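Local coordinates for cytochrome P450 113A1 (Saccharopolyspora erythraea, PDB 2JJN), which hydroxylates C-12 of the macrolactone ring of erythromycin D, using heme, O2 and NADPH, to give erythromycin C, at residues 164-176 / 387-399. The protein carries 2 engineered substitutions. Numbering follows the deposited sequence. Where two conformers were deposited one is given.
With SO4 (sulfate ion), chain C.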
# COMPACT_ATOMS: atom_id res chain seq x y z
N ASP A 164 -12.66 8.49 5.75
CA ASP A 164 -11.24 8.53 5.47
C ASP A 164 -10.54 7.31 6.04
O ASP A 164 -10.70 6.96 7.22
CB ASP A 164 -10.64 9.83 6.03
CG ASP A 164 -9.13 9.94 5.79
OD1 ASP A 164 -8.53 10.89 6.32
OD2 ASP A 164 -8.55 9.08 5.09
N TRP A 165 -9.74 6.67 5.18
CA TRP A 165 -8.89 5.57 5.59
C TRP A 165 -7.89 6.02 6.66
O TRP A 165 -7.51 5.22 7.49
CB TRP A 165 -8.18 4.93 4.38
CG TRP A 165 -7.33 5.86 3.57
CD1 TRP A 165 -7.67 6.46 2.39
CD2 TRP A 165 -5.98 6.29 3.86
NE1 TRP A 165 -6.63 7.24 1.93
CE2 TRP A 165 -5.58 7.15 2.81
CE3 TRP A 165 -5.08 6.02 4.90
CZ2 TRP A 165 -4.32 7.76 2.78
CZ3 TRP A 165 -3.83 6.63 4.87
CH2 TRP A 165 -3.46 7.48 3.81
N SER A 166 -7.44 7.27 6.61
CA SER A 166 -6.44 7.76 7.56
C SER A 166 -7.02 7.76 8.97
O SER A 166 -6.32 7.45 9.94
CB SER A 166 -5.93 9.16 7.18
OG SER A 166 -5.30 9.12 5.91
N GLY A 167 -8.31 8.08 9.08
CA GLY A 167 -8.97 8.06 10.38
C GLY A 167 -9.13 6.66 10.92
O GLY A 167 -8.87 6.40 12.10
N ALA A 168 -9.59 5.75 10.05
CA ALA A 168 -9.82 4.35 10.45
C ALA A 168 -8.51 3.72 10.96
O ALA A 168 -8.49 3.00 11.96
CB ALA A 168 -10.34 3.56 9.25
N LEU A 169 -7.41 4.02 10.26
CA LEU A 169 -6.12 3.45 10.61
C LEU A 169 -5.66 3.97 11.96
O LEU A 169 -4.88 3.31 12.65
CB LEU A 169 -5.05 3.78 9.53
CG LEU A 169 -5.22 3.21 8.12
CD1 LEU A 169 -3.99 3.45 7.26
CD2 LEU A 169 -5.54 1.71 8.15
N VAL A 170 -6.16 5.14 12.36
CA VAL A 170 -5.81 5.70 13.65
C VAL A 170 -6.80 5.29 14.74
O VAL A 170 -6.41 4.98 15.88
CB VAL A 170 -5.66 7.25 13.60
CG1 VAL A 170 -5.50 7.83 15.00
CG2 VAL A 170 -4.46 7.64 12.71
N ASP A 171 -8.08 5.27 14.38
CA ASP A 171 -9.16 5.10 15.38
C ASP A 171 -9.56 3.66 15.69
O ASP A 171 -9.99 3.36 16.83
CB ASP A 171 -10.38 5.92 14.96
CG ASP A 171 -10.17 7.39 15.18
OD1 ASP A 171 -10.47 8.18 14.27
OD2 ASP A 171 -9.68 7.74 16.28
N ILE A 172 -9.44 2.78 14.71
CA ILE A 172 -9.75 1.38 14.94
C ILE A 172 -8.50 0.67 15.43
O ILE A 172 -7.56 0.50 14.68
CB ILE A 172 -10.31 0.66 13.67
CG1 ILE A 172 -11.54 1.41 13.11
CG2 ILE A 172 -10.65 -0.80 14.01
CD1 ILE A 172 -12.08 0.87 11.81
N GLN A 173 -8.54 0.24 16.67
CA GLN A 173 -7.43 -0.46 17.32
C GLN A 173 -7.21 -1.83 16.70
O GLN A 173 -8.11 -2.66 16.65
CB GLN A 173 -7.76 -0.58 18.82
CG GLN A 173 -6.54 -0.91 19.72
CD GLN A 173 -5.42 0.17 19.76
OE1 GLN A 173 -5.48 1.22 19.11
NE2 GLN A 173 -4.38 -0.12 20.54
N MET A 174 -6.00 -2.11 16.22
CA MET A 174 -5.80 -3.36 15.50
C MET A 174 -4.73 -4.30 16.07
O MET A 174 -4.12 -5.08 15.31
CB MET A 174 -5.62 -3.10 14.00
CG MET A 174 -6.62 -2.08 13.43
SD MET A 174 -6.45 -1.81 11.66
CE MET A 174 -7.58 -0.45 11.37
N ASP A 175 -4.57 -4.27 17.40
CA ASP A 175 -3.57 -5.09 18.14
C ASP A 175 -3.62 -6.60 17.86
O ASP A 175 -2.57 -7.27 17.68
CB ASP A 175 -3.78 -4.94 19.66
CG ASP A 175 -4.17 -3.53 20.08
OD1 ASP A 175 -3.66 -2.56 19.48
OD2 ASP A 175 -4.99 -3.40 21.02
N ASP A 176 -4.84 -7.13 17.92
CA ASP A 176 -5.15 -8.54 17.73
C ASP A 176 -6.02 -8.73 16.52
O ASP A 176 -7.24 -8.53 16.59
CB ASP A 176 -5.84 -9.17 18.96
CG ASP A 176 -6.19 -10.64 18.76
OD1 ASP A 176 -5.88 -11.24 17.72
OD2 ASP A 176 -6.79 -11.22 19.67
N ARG A 387 3.31 13.26 13.02
CA ARG A 387 2.34 12.32 13.53
C ARG A 387 2.41 11.05 12.67
O ARG A 387 1.83 10.99 11.61
CB ARG A 387 0.94 12.90 13.46
CG ARG A 387 0.49 13.69 14.70
CD ARG A 387 0.45 15.18 14.46
NE ARG A 387 -0.39 15.57 13.33
CZ ARG A 387 -0.98 16.76 13.21
NH1 ARG A 387 -0.82 17.68 14.17
NH2 ARG A 387 -1.72 17.03 12.15
N HIS A 388 3.12 10.06 13.17
CA HIS A 388 3.24 8.77 12.47
C HIS A 388 2.01 7.94 12.68
O HIS A 388 1.36 8.00 13.76
CB HIS A 388 4.44 8.00 13.03
CG HIS A 388 5.75 8.54 12.61
ND1 HIS A 388 6.65 7.81 11.87
CD2 HIS A 388 6.33 9.75 12.83
CE1 HIS A 388 7.73 8.53 11.67
NE2 HIS A 388 7.56 9.71 12.23
N PHE A 389 1.65 7.15 11.66
CA PHE A 389 0.69 6.06 11.90
C PHE A 389 1.29 5.11 12.94
O PHE A 389 2.51 4.81 12.94
CB PHE A 389 0.38 5.31 10.60
CG PHE A 389 -0.44 6.11 9.64
CD1 PHE A 389 -1.80 6.27 9.83
CD2 PHE A 389 0.14 6.75 8.56
CE1 PHE A 389 -2.55 7.01 8.95
CE2 PHE A 389 -0.62 7.52 7.65
CZ PHE A 389 -1.99 7.67 7.89
N GLU A 390 0.47 4.65 13.87
CA GLU A 390 0.97 3.74 14.88
C GLU A 390 0.73 2.29 14.50
O GLU A 390 1.33 1.38 15.08
CB GLU A 390 0.27 3.99 16.21
CG GLU A 390 0.19 5.46 16.59
CD GLU A 390 0.46 5.71 18.05
OE1 GLU A 390 0.07 4.87 18.90
OE2 GLU A 390 1.06 6.76 18.35
N GLN A 391 -0.15 2.07 13.54
CA GLN A 391 -0.43 0.71 13.10
C GLN A 391 -0.60 0.59 11.61
O GLN A 391 -0.91 1.58 10.89
CB GLN A 391 -1.64 0.13 13.84
CG GLN A 391 -2.54 1.19 14.41
CD GLN A 391 -3.86 0.64 14.92
OE1 GLN A 391 -3.90 -0.21 15.83
NE2 GLN A 391 -4.94 1.12 14.33
N ILE A 392 -0.42 -0.65 11.16
CA ILE A 392 -0.76 -1.09 9.81
C ILE A 392 0.22 -0.58 8.74
O ILE A 392 0.88 -1.41 8.09
CB ILE A 392 -2.22 -0.75 9.43
CG1 ILE A 392 -3.19 -1.37 10.46
CG2 ILE A 392 -2.52 -1.21 7.99
CD1 ILE A 392 -2.97 -2.81 10.78
N VAL A 393 0.29 0.74 8.56
CA VAL A 393 1.16 1.33 7.54
C VAL A 393 2.38 1.97 8.17
O VAL A 393 2.41 2.31 9.37
CB VAL A 393 0.42 2.33 6.64
CG1 VAL A 393 -0.76 1.68 5.92
CG2 VAL A 393 -0.06 3.54 7.45
N LEU A 394 3.44 2.09 7.36
CA LEU A 394 4.65 2.76 7.79
C LEU A 394 4.72 4.14 7.14
O LEU A 394 5.06 4.26 5.98
CB LEU A 394 5.88 1.90 7.40
CG LEU A 394 7.21 2.45 7.88
CD1 LEU A 394 7.39 2.15 9.39
CD2 LEU A 394 8.40 1.85 7.12
N GLY A 395 4.36 5.20 7.87
CA GLY A 395 4.22 6.50 7.22
C GLY A 395 3.75 7.54 8.21
O GLY A 395 3.62 7.26 9.41
N THR A 396 3.49 8.74 7.68
CA THR A 396 3.00 9.79 8.55
C THR A 396 1.65 10.29 8.06
O THR A 396 1.37 10.33 6.87
CB THR A 396 3.99 10.93 8.68
OG1 THR A 396 4.19 11.54 7.41
CG2 THR A 396 5.35 10.41 9.22
N ARG A 397 0.84 10.74 9.03
CA ARG A 397 -0.51 11.19 8.71
C ARG A 397 -0.54 12.53 7.97
O ARG A 397 -1.42 12.78 7.16
CB ARG A 397 -1.31 11.34 10.00
CG ARG A 397 -1.51 9.99 10.69
CD ARG A 397 -1.71 10.11 12.21
NE ARG A 397 -2.85 10.96 12.52
CZ ARG A 397 -3.13 11.42 13.74
NH1 ARG A 397 -2.38 11.09 14.78
NH2 ARG A 397 -4.19 12.20 13.92
N HIS A 398 0.45 13.36 8.29
CA HIS A 398 0.67 14.62 7.62
C HIS A 398 2.13 14.80 7.38
O HIS A 398 2.95 14.13 8.02
CB HIS A 398 0.12 15.74 8.49
CG HIS A 398 -1.37 15.66 8.59
ND1 HIS A 398 -2.19 16.02 7.54
CD2 HIS A 398 -2.18 15.14 9.55
CE1 HIS A 398 -3.44 15.75 7.85
NE2 HIS A 398 -3.47 15.24 9.08
N LEU A 399 2.48 15.70 6.50
CA LEU A 399 3.90 15.98 6.26
C LEU A 399 4.03 17.46 5.89
O LEU A 399 4.07 17.85 4.73
CB LEU A 399 4.43 15.09 5.10
CG LEU A 399 5.97 15.11 5.09
CD1 LEU A 399 6.56 14.23 6.22
CD2 LEU A 399 6.55 14.67 3.71
S SO4 C . 9.85 12.76 13.21
O1 SO4 C . 9.38 14.13 13.33
O2 SO4 C . 8.73 11.87 13.43
O3 SO4 C . 10.89 12.50 14.21
O4 SO4 C . 10.47 12.51 11.90
O HOH W 1 -2.28 4.23 12.93
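Gln-391 reaches from the loop 387-399 to the C-terminal end of helix 165-171, where the chain turns away and carbonyls lack a next helical turn. Its CB leads toward the helix; CG passes Leu-169 O at 3.6 Å, and CD is about equally far from the carbonyl oxygens of Leu-169 and Ile-172. At the tip, NE2 gives one nearly straight bond to Leu-169 O (2.8 Å) and another to Ile-172 O (2.7 Å), both oxygens lying close to the amide plane. On the amide's other branch Gln-391 OE1 accepts from Met-174 N at 2.9 Å. Glutamine suits the place because one flat group both donates twice and accepts, and these three bonds fix its rotation. Its chi1 is 22°, nearly eclipsed, a strain the three bonds may repay; beyond it the chain runs extended. A water joins Leu-169 O to Gln-391 N as well.

By its place in the chain, helix 165-171 probably corresponds to the F helix of the P450 fold, and 387-399 to the C-terminal hairpin-like loop whose tip dips toward the substrate pocket. Here that tip is a classic gamma turn at Ile-392 (phi 74°, psi -63°), closed by Val-393 N to Gln-391 O. The Ile-392 side chain lies about 6 Å from that of the substrate-binding Gln-292. Across from it, Met-174, unbranched and extended, brings SD to 3.5 Å from Ile-392 CG1, while Leu-169 CD1 sits against both methyls of Val-393.

Nearer the start of helix 165-171, Phe-389 CZ comes obliquely to 3.7 Å from Trp-165 CZ3, and Leu-169 CB obliquely against Phe-389 CD1 and CE1. Arg-397 is long enough to lay CG over a face of that phenyl ring, then bend so that Val-170 CG2 rests over its guanidinium, 3.7 Å from Arg-397 NE.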